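PDB 6ZM3: ubiquitin-conjugating enzyme-like protein, which probably acts as a ubiquitin-conjugating enzyme variant (UEV type) that lacks the E2 catalytic cysteine and supports an active partner enzyme in ubiquitin conjugation. Local coordinates for residues B[28-33]-B[115-120]; B[42-47]-B[65-70]; B[61-66]-B[81-86]; B[76-81]-B[96-101]. All coordinates share one frame; numbering follows the deposited sequence.

Contact 1: B[28-33]-B[115-120]; sequences QNVSVG and LCLSEL
Leu117 of the helix rests on the strand, against the side chains of Val30 and Val32, whose CB atoms point at it. The packing here is close: Val30 CG1 lies 3.3 Å from Leu117 CB, tighter than an ordinary methyl contact. Further along the leucine, CD1 reaches the backbone at Ser31 O, also at 3.3 Å, and meets Val32 CG2 at 3.5 Å. Val32 presents CG2 to the leucine because its other methyl, CG1, stands anti to the backbone N (chi1 -168°). This is outer strand 30-34 of the antiparallel ubiquitin-conjugating (UBC) fold sheet meeting helix 113-125, packed on one sheet face and roughly antiparallel to this strand (149°), the axes 7.9 Å apart at closest. Ile49 of the neighbouring strand closes on both Val30 and Leu117. Toward Ser118 the fit slackens, with Val30 CG2 no nearer than 3.9 Å to Ser118 N. Beyond that, at the partly exposed end, Asn29 OD1 accepts from a water at 2.6 Å that also bonds Ser118 OG. That bridge uses one of two modelled positions of Ser118 and is provisional. Ser31 turns its side chain away from the helix and packs on a polar side chain of another protein chain.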
loop_
_atom_site.group_PDB
_atom_site.type_symbol
_atom_site.label_atom_id
_atom_site.label_comp_id
_atom_site.label_asym_id
_atom_site.label_seq_id
_atom_site.Cartn_x
_atom_site.Cartn_y
_atom_site.Cartn_z
ATOM N N GLN B 28 11.339 13.901 1.223
ATOM C CA GLN B 28 10.736 12.590 1.393
ATOM C C GLN B 28 9.507 12.745 2.277
ATOM O O GLN B 28 9.346 12.027 3.262
ATOM C CB GLN B 28 11.749 11.552 1.893
ATOM C CG GLN B 28 12.652 12.046 3.016
ATOM C CD GLN B 28 13.093 10.934 3.939
ATOM O OE1 GLN B 28 13.723 9.959 3.523
ATOM N NE2 GLN B 28 12.758 11.075 5.213
ATOM N N ASN B 29 8.655 13.712 1.920
ATOM C CA ASN B 29 7.348 13.777 2.556
ATOM C C ASN B 29 6.241 13.882 1.503
ATOM O O ASN B 29 5.058 13.714 1.822
ATOM C CB ASN B 29 7.376 14.689 3.787
ATOM C CG ASN B 29 7.560 16.143 3.405
ATOM O OD1 ASN B 29 6.901 16.629 2.489
ATOM N ND2 ASN B 29 8.447 16.852 4.077
ATOM N N VAL B 30 6.630 14.150 0.251
ATOM C CA VAL B 30 5.706 14.151 -0.877
ATOM C C VAL B 30 6.368 13.519 -2.108
ATOM O O VAL B 30 7.577 13.666 -2.323
ATOM C CB VAL B 30 5.199 15.585 -1.133
ATOM C CG1 VAL B 30 4.800 15.841 -2.567
ATOM C CG2 VAL B 30 4.077 16.000 -0.196
ATOM N N SER B 31 5.585 12.816 -2.942
ATOM C CA SER B 31 6.168 12.185 -4.121
ATOM C C SER B 31 5.138 11.984 -5.215
ATOM O O SER B 31 3.969 11.709 -4.905
ATOM C CB SER B 31 6.785 10.869 -3.763
ATOM O OG SER B 31 7.500 10.411 -4.883
ATOM N N VAL B 32 5.596 12.116 -6.466
ATOM C CA VAL B 32 4.764 11.900 -7.640
ATOM C C VAL B 32 5.588 11.092 -8.624
ATOM O O VAL B 32 6.797 11.284 -8.734
ATOM C CB VAL B 32 4.332 13.228 -8.293
ATOM C CG1 VAL B 32 3.249 13.029 -9.331
ATOM C CG2 VAL B 32 3.923 14.283 -7.284
ATOM N N GLY B 33 4.902 10.279 -9.423
ATOM C CA GLY B 33 5.595 9.402 -10.344
ATOM C C GLY B 33 4.586 8.815 -11.313
ATOM O O GLY B 33 3.390 8.776 -11.011
ATOM N N LEU B 115 4.057 20.410 -6.339
ATOM C CA LEU B 115 3.621 21.529 -5.506
ATOM C C LEU B 115 2.173 21.318 -5.026
ATOM O O LEU B 115 1.868 21.622 -3.875
ATOM C CB LEU B 115 3.837 22.853 -6.259
ATOM C CG LEU B 115 3.588 24.156 -5.479
ATOM C CD1 LEU B 115 4.350 24.217 -4.156
ATOM C CD2 LEU B 115 3.940 25.353 -6.343
ATOM N N CYS B 116 1.297 20.778 -5.877
ATOM C CA CYS B 116 -0.076 20.466 -5.458
ATOM C C CYS B 116 -0.062 19.568 -4.227
ATOM O O CYS B 116 -0.776 19.839 -3.250
ATOM C CB CYS B 116 -0.940 19.795 -6.530
ATOM S SG CYS B 116 -1.375 20.814 -7.961
ATOM N N LEU B 117 0.787 18.527 -4.257
ATOM C CA LEU B 117 0.884 17.622 -3.122
ATOM C C LEU B 117 1.500 18.288 -1.887
ATOM O O LEU B 117 1.024 18.045 -0.768
ATOM C CB LEU B 117 1.627 16.336 -3.519
ATOM C CG LEU B 117 1.017 15.460 -4.612
ATOM C CD1 LEU B 117 1.698 14.076 -4.619
ATOM C CD2 LEU B 117 -0.488 15.268 -4.441
ATOM N N SER B 118 2.569 19.108 -2.039
ATOM C CA SER B 118 3.111 19.820 -0.894
ATOM C C SER B 118 2.033 20.687 -0.258
ATOM O O SER B 118 1.999 20.796 0.955
ATOM C CB SER B 118 4.334 20.645 -1.217
ATOM O OG SER B 118 5.486 19.928 -0.836
ATOM N N GLU B 119 1.197 21.294 -1.111
ATOM C CA GLU B 119 0.124 22.197 -0.711
ATOM C C GLU B 119 -1.043 21.448 -0.057
ATOM O O GLU B 119 -1.656 21.989 0.872
ATOM C CB GLU B 119 -0.316 23.113 -1.852
ATOM C CG GLU B 119 0.740 24.164 -2.230
ATOM C CD GLU B 119 0.970 25.248 -1.191
ATOM O OE1 GLU B 119 -0.035 25.785 -0.701
ATOM O OE2 GLU B 119 2.140 25.495 -0.804
ATOM N N LEU B 120 -1.358 20.227 -0.523
ATOM C CA LEU B 120 -2.278 19.365 0.221
ATOM C C LEU B 120 -1.702 18.957 1.576
ATOM O O LEU B 120 -2.416 18.888 2.584
ATOM C CB LEU B 120 -2.665 18.167 -0.649
ATOM C CG LEU B 120 -3.605 18.531 -1.785
ATOM C CD1 LEU B 120 -3.715 17.407 -2.811
ATOM C CD2 LEU B 120 -4.987 18.868 -1.211
HETATM O O HOH W 1 6.596 19.025 1.413
#

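Contact 2: B[42-47]-B[65-70]; sequences FHYWNG and EIYCDE
Trp45 and Ile66 exchange both of their backbone bonds, Trp45 N to Ile66 O and Ile66 N to Trp45 O, each 2.8 Å. Past the strand end Cys68 N continues the ladder to His43 O at 2.9 Å. The Trp45 indole is tied back to its own segment: NE1 donates to Phe42 O at 2.9 Å, coming in above the carbonyl plane. Near the same ring, Cys68 SG approaches CD1 obliquely at 4.2 Å. On the other sheet face Tyr44 and Tyr67 form an offset stack, centroids 4.7 Å apart and planes 17° from parallel. They reach the stack by different torsions, Tyr44 with CG beside its backbone N (chi1 -78°), Tyr67 with CG anti to it (180°). Glu65 runs its CG past Tyr44 CD1 at 3.9 Å, while its carboxylate forms salt bridges with Arg35 and Arg80. Met113 and Val32 pack against the Trp45 side chain. The pairing is that of the antiparallel hairpin 44-50/61-67, the centre of the four-stranded meander of the UBC fold.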
loop_
_atom_site.group_PDB
_atom_site.type_symbol
_atom_site.label_atom_id
_atom_site.label_comp_id
_atom_site.label_asym_id
_atom_site.label_seq_id
_atom_site.Cartn_x
_atom_site.Cartn_y
_atom_site.Cartn_z
ATOM N N PHE B 42 1.527 10.321 -20.559
ATOM C CA PHE B 42 1.627 10.638 -19.144
ATOM C C PHE B 42 0.291 11.115 -18.570
ATOM O O PHE B 42 0.262 12.099 -17.851
ATOM C CB PHE B 42 2.720 11.696 -18.913
ATOM C CG PHE B 42 3.964 11.486 -19.739
ATOM C CD1 PHE B 42 4.747 10.345 -19.582
ATOM C CD2 PHE B 42 4.375 12.434 -20.662
ATOM C CE1 PHE B 42 5.905 10.166 -20.321
ATOM C CE2 PHE B 42 5.543 12.264 -21.396
ATOM C CZ PHE B 42 6.307 11.129 -21.222
ATOM N N HIS B 43 -0.797 10.371 -18.821
ATOM C CA HIS B 43 -2.104 10.788 -18.345
ATOM C C HIS B 43 -2.203 10.623 -16.830
ATOM O O HIS B 43 -2.633 11.532 -16.128
ATOM C CB HIS B 43 -3.201 10.010 -19.087
ATOM C CG HIS B 43 -3.360 10.405 -20.511
ATOM N ND1 HIS B 43 -4.072 11.526 -20.894
ATOM C CD2 HIS B 43 -2.938 9.814 -21.645
ATOM C CE1 HIS B 43 -4.086 11.603 -22.205
ATOM N NE2 HIS B 43 -3.392 10.558 -22.674
ATOM N N TYR B 44 -1.752 9.480 -16.298
ATOM C CA TYR B 44 -1.957 9.205 -14.889
ATOM C C TYR B 44 -0.651 9.146 -14.109
ATOM O O TYR B 44 0.299 8.513 -14.572
ATOM C CB TYR B 44 -2.732 7.896 -14.727
ATOM C CG TYR B 44 -4.209 8.084 -14.993
ATOM C CD1 TYR B 44 -5.050 8.588 -14.009
ATOM C CD2 TYR B 44 -4.758 7.780 -16.224
ATOM C CE1 TYR B 44 -6.405 8.773 -14.245
ATOM C CE2 TYR B 44 -6.118 7.939 -16.470
ATOM C CZ TYR B 44 -6.941 8.440 -15.480
ATOM O OH TYR B 44 -8.276 8.642 -15.714
ATOM N N TRP B 45 -0.679 9.761 -12.919
ATOM C CA TRP B 45 0.424 9.792 -11.985
ATOM C C TRP B 45 -0.029 9.276 -10.628
ATOM O O TRP B 45 -1.166 9.505 -10.223
ATOM C CB TRP B 45 0.986 11.224 -11.894
ATOM C CG TRP B 45 1.472 11.754 -13.206
ATOM C CD1 TRP B 45 0.727 12.079 -14.298
ATOM C CD2 TRP B 45 2.838 12.061 -13.547
ATOM N NE1 TRP B 45 1.530 12.519 -15.315
ATOM C CE2 TRP B 45 2.838 12.503 -14.881
ATOM C CE3 TRP B 45 4.052 11.942 -12.863
ATOM C CZ2 TRP B 45 4.001 12.921 -15.533
ATOM C CZ3 TRP B 45 5.210 12.292 -13.526
ATOM C CH2 TRP B 45 5.183 12.787 -14.838
ATOM N N ASN B 46 0.869 8.583 -9.941
ATOM C CA ASN B 46 0.658 8.136 -8.583
ATOM C C ASN B 46 1.174 9.271 -7.725
ATOM O O ASN B 46 2.191 9.842 -8.076
ATOM C CB ASN B 46 1.490 6.898 -8.244
ATOM C CG ASN B 46 1.107 5.634 -8.979
ATOM O OD1 ASN B 46 0.019 5.526 -9.517
ATOM N ND2 ASN B 46 1.999 4.658 -8.996
ATOM N N GLY B 47 0.474 9.588 -6.628
ATOM C CA GLY B 47 0.982 10.540 -5.658
ATOM C C GLY B 47 1.036 9.925 -4.264
ATOM O O GLY B 47 0.247 9.045 -3.894
ATOM N N GLU B 65 -4.277 9.534 -6.730
ATOM C CA GLU B 65 -4.156 9.380 -8.160
ATOM C C GLU B 65 -4.296 10.768 -8.773
ATOM O O GLU B 65 -5.112 11.565 -8.272
ATOM C CB GLU B 65 -5.302 8.525 -8.682
ATOM C CG GLU B 65 -5.212 8.257 -10.170
ATOM C CD GLU B 65 -6.016 7.026 -10.559
ATOM O OE1 GLU B 65 -5.420 5.899 -10.629
ATOM O OE2 GLU B 65 -7.231 7.192 -10.766
ATOM N N ILE B 66 -3.473 11.025 -9.805
ATOM C CA ILE B 66 -3.472 12.281 -10.540
ATOM C C ILE B 66 -3.746 12.009 -12.012
ATOM O O ILE B 66 -3.083 11.191 -12.661
ATOM C CB ILE B 66 -2.193 13.111 -10.300
ATOM C CG1 ILE B 66 -1.924 13.208 -8.796
ATOM C CG2 ILE B 66 -2.368 14.498 -10.948
ATOM C CD1 ILE B 66 -0.546 13.710 -8.362
ATOM N N TYR B 67 -4.734 12.734 -12.540
ATOM C CA TYR B 67 -5.062 12.689 -13.947
ATOM C C TYR B 67 -4.758 14.052 -14.564
ATOM O O TYR B 67 -5.315 15.040 -14.113
ATOM C CB TYR B 67 -6.554 12.415 -14.101
ATOM C CG TYR B 67 -7.076 12.339 -15.512
ATOM C CD1 TYR B 67 -6.369 11.690 -16.511
ATOM C CD2 TYR B 67 -8.306 12.890 -15.844
ATOM C CE1 TYR B 67 -6.848 11.590 -17.799
ATOM C CE2 TYR B 67 -8.802 12.800 -17.137
ATOM C CZ TYR B 67 -8.071 12.156 -18.118
ATOM O OH TYR B 67 -8.529 12.052 -19.394
ATOM N N CYS B 68 -3.850 14.087 -15.547
ATOM C CA CYS B 68 -3.617 15.281 -16.358
ATOM C C CYS B 68 -4.296 15.115 -17.720
ATOM O O CYS B 68 -3.830 14.374 -18.584
ATOM C CB CYS B 68 -2.121 15.586 -16.489
ATOM S SG CYS B 68 -1.217 15.693 -14.929
ATOM N N ASP B 69 -5.442 15.788 -17.911
ATOM C CA ASP B 69 -6.226 15.601 -19.123
ATOM C C ASP B 69 -5.666 16.452 -20.267
ATOM O O ASP B 69 -4.599 17.047 -20.139
ATOM C CB ASP B 69 -7.719 15.824 -18.859
ATOM C CG ASP B 69 -8.109 17.269 -18.593
ATOM O OD1 ASP B 69 -7.237 18.069 -18.094
ATOM O OD2 ASP B 69 -9.298 17.583 -18.858
ATOM N N GLU B 70 -6.397 16.480 -21.387
ATOM C CA GLU B 70 -6.051 17.241 -22.587
ATOM C C GLU B 70 -5.560 18.653 -22.271
ATOM O O GLU B 70 -4.713 19.172 -23.000
ATOM C CB GLU B 70 -7.263 17.586 -23.452
ATOM C CG GLU B 70 -7.878 16.436 -24.204
ATOM C CD GLU B 70 -9.243 16.084 -23.635
ATOM O OE1 GLU B 70 -10.093 16.991 -23.510
ATOM O OE2 GLU B 70 -9.454 14.912 -23.329
#

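Contact 3: B[61-66]-B[81-86]; sequences ILSLEI and FLSKVN
Ser63 is held to Ser83 by a side-chain-to-backbone bond where regular strand pairing stops. Followed outward from its backbone, Ser83 first brings CB alongside the strand, 3.9 Å from Leu62 CD2 and 3.7 Å from Ser63 N. OG, set beside its own backbone N (chi1 -60°), then accepts from Ser63 N at 3.0 Å in a nearly straight bond of 168°, and lies 3.5 Å from Leu62 CA. Meanwhile Ser63 O takes two donors, Leu82 N at 2.7 Å and Ser83 N at 3.2 Å, both tilted from the carbonyl plane. Both backbone polar groups of Ser63 are therefore used by consecutive residues of the turning chain. Beneath this bonding, Leu64 pairs with Phe81 in an antiparallel non-hydrogen-bonded pair. The leucine's CD2 stands 3.5 Å from the centroid of the Phe81 ring, 3° off its normal, which makes a textbook CH-pi contact; Val85 CG2 lies on the ring's opposite face. Leu62 CD1 adds a looser touch to Val85 CG1 at 4.0 Å. Leu117 and Met124 of the helix complete this apolar layer, whereas Leu82 and Ser83 pack on apolar side chains of another protein chain. The chemistry is thus divided: a buried serine hydroxyl stands in for a strand carbonyl as the chain leaves the sheet, while an aliphatic and aromatic underside joins the core.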
loop_
_atom_site.group_PDB
_atom_site.type_symbol
_atom_site.label_atom_id
_atom_site.label_comp_id
_atom_site.label_asym_id
_atom_site.label_seq_id
_atom_site.Cartn_x
_atom_site.Cartn_y
_atom_site.Cartn_z
ATOM N N ILE B 61 0.995 7.057 5.351
ATOM C CA ILE B 61 1.399 7.017 3.946
ATOM C C ILE B 61 0.146 7.121 3.091
ATOM O O ILE B 61 -0.586 6.153 2.946
ATOM C CB ILE B 61 2.242 5.745 3.647
ATOM C CG1 ILE B 61 3.534 5.792 4.464
ATOM C CG2 ILE B 61 2.570 5.646 2.160
ATOM C CD1 ILE B 61 4.224 4.461 4.616
ATOM N N LEU B 62 -0.176 8.339 2.631
ATOM C CA LEU B 62 -1.433 8.543 1.934
ATOM C C LEU B 62 -1.201 8.492 0.422
ATOM O O LEU B 62 -0.365 9.217 -0.115
ATOM C CB LEU B 62 -2.002 9.894 2.402
ATOM C CG LEU B 62 -2.149 10.075 3.916
ATOM C CD1 LEU B 62 -2.587 11.501 4.216
ATOM C CD2 LEU B 62 -3.166 9.099 4.523
ATOM N N SER B 63 -2.040 7.729 -0.296
ATOM C CA SER B 63 -1.905 7.516 -1.726
ATOM C C SER B 63 -2.962 8.340 -2.461
ATOM O O SER B 63 -4.107 8.431 -2.004
ATOM C CB SER B 63 -2.032 6.043 -2.126
ATOM O OG SER B 63 -0.897 5.273 -1.668
ATOM N N LEU B 64 -2.549 8.895 -3.602
ATOM C CA LEU B 64 -3.412 9.689 -4.467
ATOM C C LEU B 64 -3.261 9.250 -5.917
ATOM O O LEU B 64 -2.226 8.702 -6.317
ATOM C CB LEU B 64 -2.996 11.160 -4.320
ATOM C CG LEU B 64 -3.098 11.737 -2.913
ATOM C CD1 LEU B 64 -1.738 11.697 -2.191
ATOM C CD2 LEU B 64 -3.624 13.185 -3.001
ATOM N N GLU B 65 -4.277 9.534 -6.730
ATOM C CA GLU B 65 -4.156 9.380 -8.160
ATOM C C GLU B 65 -4.296 10.768 -8.773
ATOM O O GLU B 65 -5.112 11.565 -8.272
ATOM C CB GLU B 65 -5.302 8.525 -8.682
ATOM C CG GLU B 65 -5.212 8.257 -10.170
ATOM C CD GLU B 65 -6.016 7.026 -10.559
ATOM O OE1 GLU B 65 -5.420 5.899 -10.629
ATOM O OE2 GLU B 65 -7.231 7.192 -10.766
ATOM N N ILE B 66 -3.473 11.025 -9.805
ATOM C CA ILE B 66 -3.472 12.281 -10.540
ATOM C C ILE B 66 -3.746 12.009 -12.012
ATOM O O ILE B 66 -3.083 11.191 -12.661
ATOM C CB ILE B 66 -2.193 13.111 -10.300
ATOM C CG1 ILE B 66 -1.924 13.208 -8.796
ATOM C CG2 ILE B 66 -2.368 14.498 -10.948
ATOM C CD1 ILE B 66 -0.546 13.710 -8.362
ATOM N N PHE B 81 -7.822 11.457 -3.586
ATOM C CA PHE B 81 -7.188 10.634 -2.569
ATOM C C PHE B 81 -7.692 9.201 -2.720
ATOM O O PHE B 81 -8.898 8.978 -2.894
ATOM C CB PHE B 81 -7.467 11.153 -1.159
ATOM C CG PHE B 81 -6.564 12.264 -0.681
ATOM C CD1 PHE B 81 -6.853 13.592 -0.996
ATOM C CD2 PHE B 81 -5.459 11.994 0.110
ATOM C CE1 PHE B 81 -6.030 14.612 -0.541
ATOM C CE2 PHE B 81 -4.655 13.013 0.579
ATOM C CZ PHE B 81 -4.957 14.323 0.261
ATOM N N LEU B 82 -6.764 8.244 -2.643
ATOM C CA LEU B 82 -7.124 6.832 -2.581
ATOM C C LEU B 82 -7.235 6.402 -1.125
ATOM O O LEU B 82 -8.108 5.594 -0.795
ATOM C CB LEU B 82 -6.074 5.985 -3.298
ATOM C CG LEU B 82 -5.942 6.213 -4.803
ATOM C CD1 LEU B 82 -5.011 5.165 -5.405
ATOM C CD2 LEU B 82 -7.286 6.173 -5.506
ATOM N N SER B 83 -6.300 6.889 -0.283
ATOM C CA SER B 83 -6.392 6.793 1.156
ATOM C C SER B 83 -7.461 7.760 1.651
ATOM O O SER B 83 -7.400 8.935 1.313
ATOM C CB SER B 83 -5.065 7.149 1.795
ATOM O OG SER B 83 -4.015 6.281 1.363
ATOM N N LYS B 84 -8.357 7.278 2.520
ATOM C CA LYS B 84 -9.412 8.082 3.129
ATOM C C LYS B 84 -8.835 9.148 4.065
ATOM O O LYS B 84 -7.979 8.867 4.905
ATOM C CB LYS B 84 -10.396 7.193 3.898
ATOM C CG LYS B 84 -11.786 7.804 4.026
ATOM C CD LYS B 84 -12.816 6.860 4.597
ATOM C CE LYS B 84 -14.228 7.293 4.283
ATOM N NZ LYS B 84 -15.186 6.269 4.754
ATOM N N VAL B 85 -9.304 10.382 3.865
ATOM C CA VAL B 85 -8.918 11.524 4.685
ATOM C C VAL B 85 -10.179 12.287 5.073
ATOM O O VAL B 85 -11.188 12.230 4.357
ATOM C CB VAL B 85 -7.930 12.459 3.952
ATOM C CG1 VAL B 85 -6.550 11.822 3.827
ATOM C CG2 VAL B 85 -8.448 12.891 2.579
ATOM N N ASN B 86 -10.065 12.988 6.210
ATOM C CA ASN B 86 -10.987 14.046 6.616
ATOM C C ASN B 86 -10.249 15.383 6.515
ATOM O O ASN B 86 -9.449 15.752 7.390
ATOM C CB ASN B 86 -11.518 13.808 8.033
ATOM C CG ASN B 86 -12.442 14.905 8.536
ATOM O OD1 ASN B 86 -13.055 15.629 7.739
ATOM N ND2 ASN B 86 -12.544 15.025 9.861
#

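Contact 4: B[76-81]-B[96-101]; sequences PPHIRF and VNREKF
Arg98 folds its guanidinium against Pro76 and His78. Pro76 CD lies over one guanidinium face, 3.7 Å from Arg98 CZ, while the imidazole of His78 is turned only 25° from the guanidinium plane, its CE1 3.6 Å from CZ. A bend at chi3 (148°) carries the arginine's end round to this place, and NH2 comes within 3.0 Å of Pro76 O. Deeper in, Val96 and Ile79 run side by side, pointing the same way, with CG2 against CG2 at 3.8 Å. That same Val96 methyl also touches the Phe81 ring at CE1, 4.0 Å away and obliquely. The alignment is fixed by Val96 N donating to Ile79 O at 2.8 Å, a nearly straight bond of 171°, and by a water that links Ile79 N to Val96 O. Phe104 of the short helix 102-105 packs on Pro76, Ile79 and Val96. Beyond Val96 the chain curls through an Asx turn, Asn97 OD1 accepting from Glu99 N at 2.8 Å, before Phe101 takes the N-cap position of that helix. Active E2 enzymes carry the catalytic cysteine in this loop; although Cys89 lies earlier in it, Asn97 probably takes that place by sequence, consistent with a UEV-type UBC fold.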
loop_
_atom_site.group_PDB
_atom_site.type_symbol
_atom_site.label_atom_id
_atom_site.label_comp_id
_atom_site.label_asym_id
_atom_site.label_seq_id
_atom_site.Cartn_x
_atom_site.Cartn_y
_atom_site.Cartn_z
ATOM N N PRO B 76 -6.391 22.799 -13.866
ATOM C CA PRO B 76 -5.631 22.035 -12.877
ATOM C C PRO B 76 -5.668 20.527 -13.150
ATOM O O PRO B 76 -6.523 20.044 -13.892
ATOM C CB PRO B 76 -6.321 22.392 -11.540
ATOM C CG PRO B 76 -7.137 23.643 -11.854
ATOM C CD PRO B 76 -7.585 23.437 -13.286
ATOM N N PRO B 77 -4.744 19.731 -12.554
ATOM C CA PRO B 77 -4.848 18.280 -12.619
ATOM C C PRO B 77 -6.027 17.840 -11.748
ATOM O O PRO B 77 -6.402 18.533 -10.796
ATOM C CB PRO B 77 -3.559 17.792 -11.944
ATOM C CG PRO B 77 -3.081 18.929 -11.061
ATOM C CD PRO B 77 -3.638 20.179 -11.700
ATOM N N HIS B 78 -6.575 16.671 -12.065
ATOM C CA HIS B 78 -7.603 16.044 -11.240
ATOM C C HIS B 78 -6.908 15.150 -10.229
ATOM O O HIS B 78 -6.220 14.222 -10.648
ATOM C CB HIS B 78 -8.564 15.256 -12.136
ATOM C CG HIS B 78 -9.114 16.086 -13.247
ATOM N ND1 HIS B 78 -9.952 17.161 -13.021
ATOM C CD2 HIS B 78 -8.943 16.023 -14.587
ATOM C CE1 HIS B 78 -10.287 17.706 -14.168
ATOM N NE2 HIS B 78 -9.679 17.028 -15.146
ATOM N N ILE B 79 -7.047 15.482 -8.941
ATOM C CA ILE B 79 -6.404 14.781 -7.844
ATOM C C ILE B 79 -7.508 14.123 -7.010
ATOM O O ILE B 79 -8.457 14.788 -6.586
ATOM C CB ILE B 79 -5.510 15.733 -7.017
ATOM C CG1 ILE B 79 -4.533 16.534 -7.898
ATOM C CG2 ILE B 79 -4.787 15.022 -5.872
ATOM C CD1 ILE B 79 -3.392 17.185 -7.108
ATOM N N ARG B 80 -7.366 12.811 -6.775
ATOM C CA ARG B 80 -8.263 12.051 -5.912
ATOM C C ARG B 80 -7.405 11.367 -4.847
ATOM O O ARG B 80 -6.410 10.710 -5.182
ATOM C CB ARG B 80 -8.886 10.919 -6.733
ATOM C CG ARG B 80 -10.272 10.463 -6.299
ATOM C CD ARG B 80 -10.940 9.554 -7.323
ATOM N NE ARG B 80 -10.002 8.664 -8.015
ATOM C CZ ARG B 80 -9.829 7.358 -7.753
ATOM N NH1 ARG B 80 -10.543 6.758 -6.814
ATOM N NH2 ARG B 80 -8.955 6.641 -8.449
ATOM N N PHE B 81 -7.822 11.457 -3.586
ATOM C CA PHE B 81 -7.188 10.634 -2.569
ATOM C C PHE B 81 -7.692 9.201 -2.720
ATOM O O PHE B 81 -8.898 8.978 -2.894
ATOM C CB PHE B 81 -7.467 11.153 -1.159
ATOM C CG PHE B 81 -6.564 12.264 -0.681
ATOM C CD1 PHE B 81 -6.853 13.592 -0.996
ATOM C CD2 PHE B 81 -5.459 11.994 0.110
ATOM C CE1 PHE B 81 -6.030 14.612 -0.541
ATOM C CE2 PHE B 81 -4.655 13.013 0.579
ATOM C CZ PHE B 81 -4.957 14.323 0.261
ATOM N N VAL B 96 -10.225 16.040 -4.803
ATOM C CA VAL B 96 -9.799 17.360 -4.336
ATOM C C VAL B 96 -10.667 18.377 -5.060
ATOM O O VAL B 96 -10.695 18.416 -6.270
ATOM C CB VAL B 96 -8.292 17.605 -4.550
ATOM C CG1 VAL B 96 -7.854 19.022 -4.194
ATOM C CG2 VAL B 96 -7.472 16.628 -3.722
ATOM N N ASN B 97 -11.463 19.112 -4.275
ATOM C CA ASN B 97 -12.478 20.061 -4.724
ATOM C C ASN B 97 -11.823 21.312 -5.314
ATOM O O ASN B 97 -11.022 21.953 -4.647
ATOM C CB ASN B 97 -13.331 20.446 -3.503
ATOM C CG ASN B 97 -14.510 21.299 -3.887
ATOM O OD1 ASN B 97 -14.322 22.449 -4.254
ATOM N ND2 ASN B 97 -15.703 20.738 -3.818
ATOM N N ARG B 98 -12.255 21.685 -6.514
ATOM C CA ARG B 98 -11.640 22.724 -7.329
ATOM C C ARG B 98 -11.973 24.135 -6.838
ATOM O O ARG B 98 -11.271 25.088 -7.183
ATOM C CB ARG B 98 -11.989 22.488 -8.797
ATOM C CG ARG B 98 -11.092 21.442 -9.448
ATOM C CD ARG B 98 -11.682 20.843 -10.717
ATOM N NE ARG B 98 -10.637 20.488 -11.674
ATOM C CZ ARG B 98 -10.409 21.087 -12.846
ATOM N NH1 ARG B 98 -11.177 22.087 -13.251
ATOM N NH2 ARG B 98 -9.410 20.675 -13.615
ATOM N N GLU B 99 -13.015 24.260 -6.006
ATOM C CA GLU B 99 -13.399 25.560 -5.472
ATOM C C GLU B 99 -12.877 25.730 -4.046
ATOM O O GLU B 99 -12.817 26.845 -3.535
ATOM C CB GLU B 99 -14.914 25.785 -5.592
ATOM C CG GLU B 99 -15.454 25.478 -6.986
ATOM C CD GLU B 99 -16.489 26.433 -7.571
ATOM O OE1 GLU B 99 -17.656 26.401 -7.115
ATOM O OE2 GLU B 99 -16.135 27.195 -8.503
ATOM N N LYS B 100 -12.529 24.624 -3.382
ATOM C CA LYS B 100 -12.129 24.681 -1.980
ATOM C C LYS B 100 -10.616 24.579 -1.805
ATOM O O LYS B 100 -10.108 24.983 -0.758
ATOM C CB LYS B 100 -12.805 23.583 -1.156
ATOM C CG LYS B 100 -14.308 23.762 -0.965
ATOM C CD LYS B 100 -15.014 22.503 -0.504
ATOM C CE LYS B 100 -16.451 22.772 -0.113
ATOM N NZ LYS B 100 -16.957 21.735 0.818
ATOM N N PHE B 101 -9.900 23.959 -2.757
ATOM C CA PHE B 101 -8.447 23.885 -2.591
ATOM C C PHE B 101 -7.856 25.186 -3.136
ATOM O O PHE B 101 -8.013 25.445 -4.322
ATOM C CB PHE B 101 -7.872 22.662 -3.324
ATOM C CG PHE B 101 -6.395 22.390 -3.116
ATOM C CD1 PHE B 101 -5.771 22.661 -1.907
ATOM C CD2 PHE B 101 -5.621 21.886 -4.149
ATOM C CE1 PHE B 101 -4.416 22.425 -1.722
ATOM C CE2 PHE B 101 -4.260 21.665 -3.965
ATOM C CZ PHE B 101 -3.666 21.918 -2.753
HETATM O O HOH W 2 -8.840 19.320 -10.576
HETATM O O HOH W 3 -9.382 17.358 -8.824
#

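In the fold
Contact 2 pairs the two central strands, contact 3 ties strand 61-67 to the chain leaving edge strand 78-81, and contact 4 ties that edge strand to the following loop; contact 1 packs the helix against the sheet. Contacts 2 and 3 share Glu65 and Ile66. Tyr67 N and His78 O, 2.8 Å apart in a probable hydrogen bond, join contacts 2 and 4. On the helix side Leu117 CD2 meets Leu64 CD2 at 4.0 Å and Cys116 CB touches Ile79 CD1 at 3.6 Å, joining contacts 1, 3 and 4. The probable counterpart of the E2 active-site loop begins in contact 3 and ends in contact 4. Contacts 1, 2 and 3 touch another protein chain; contact 4 does not.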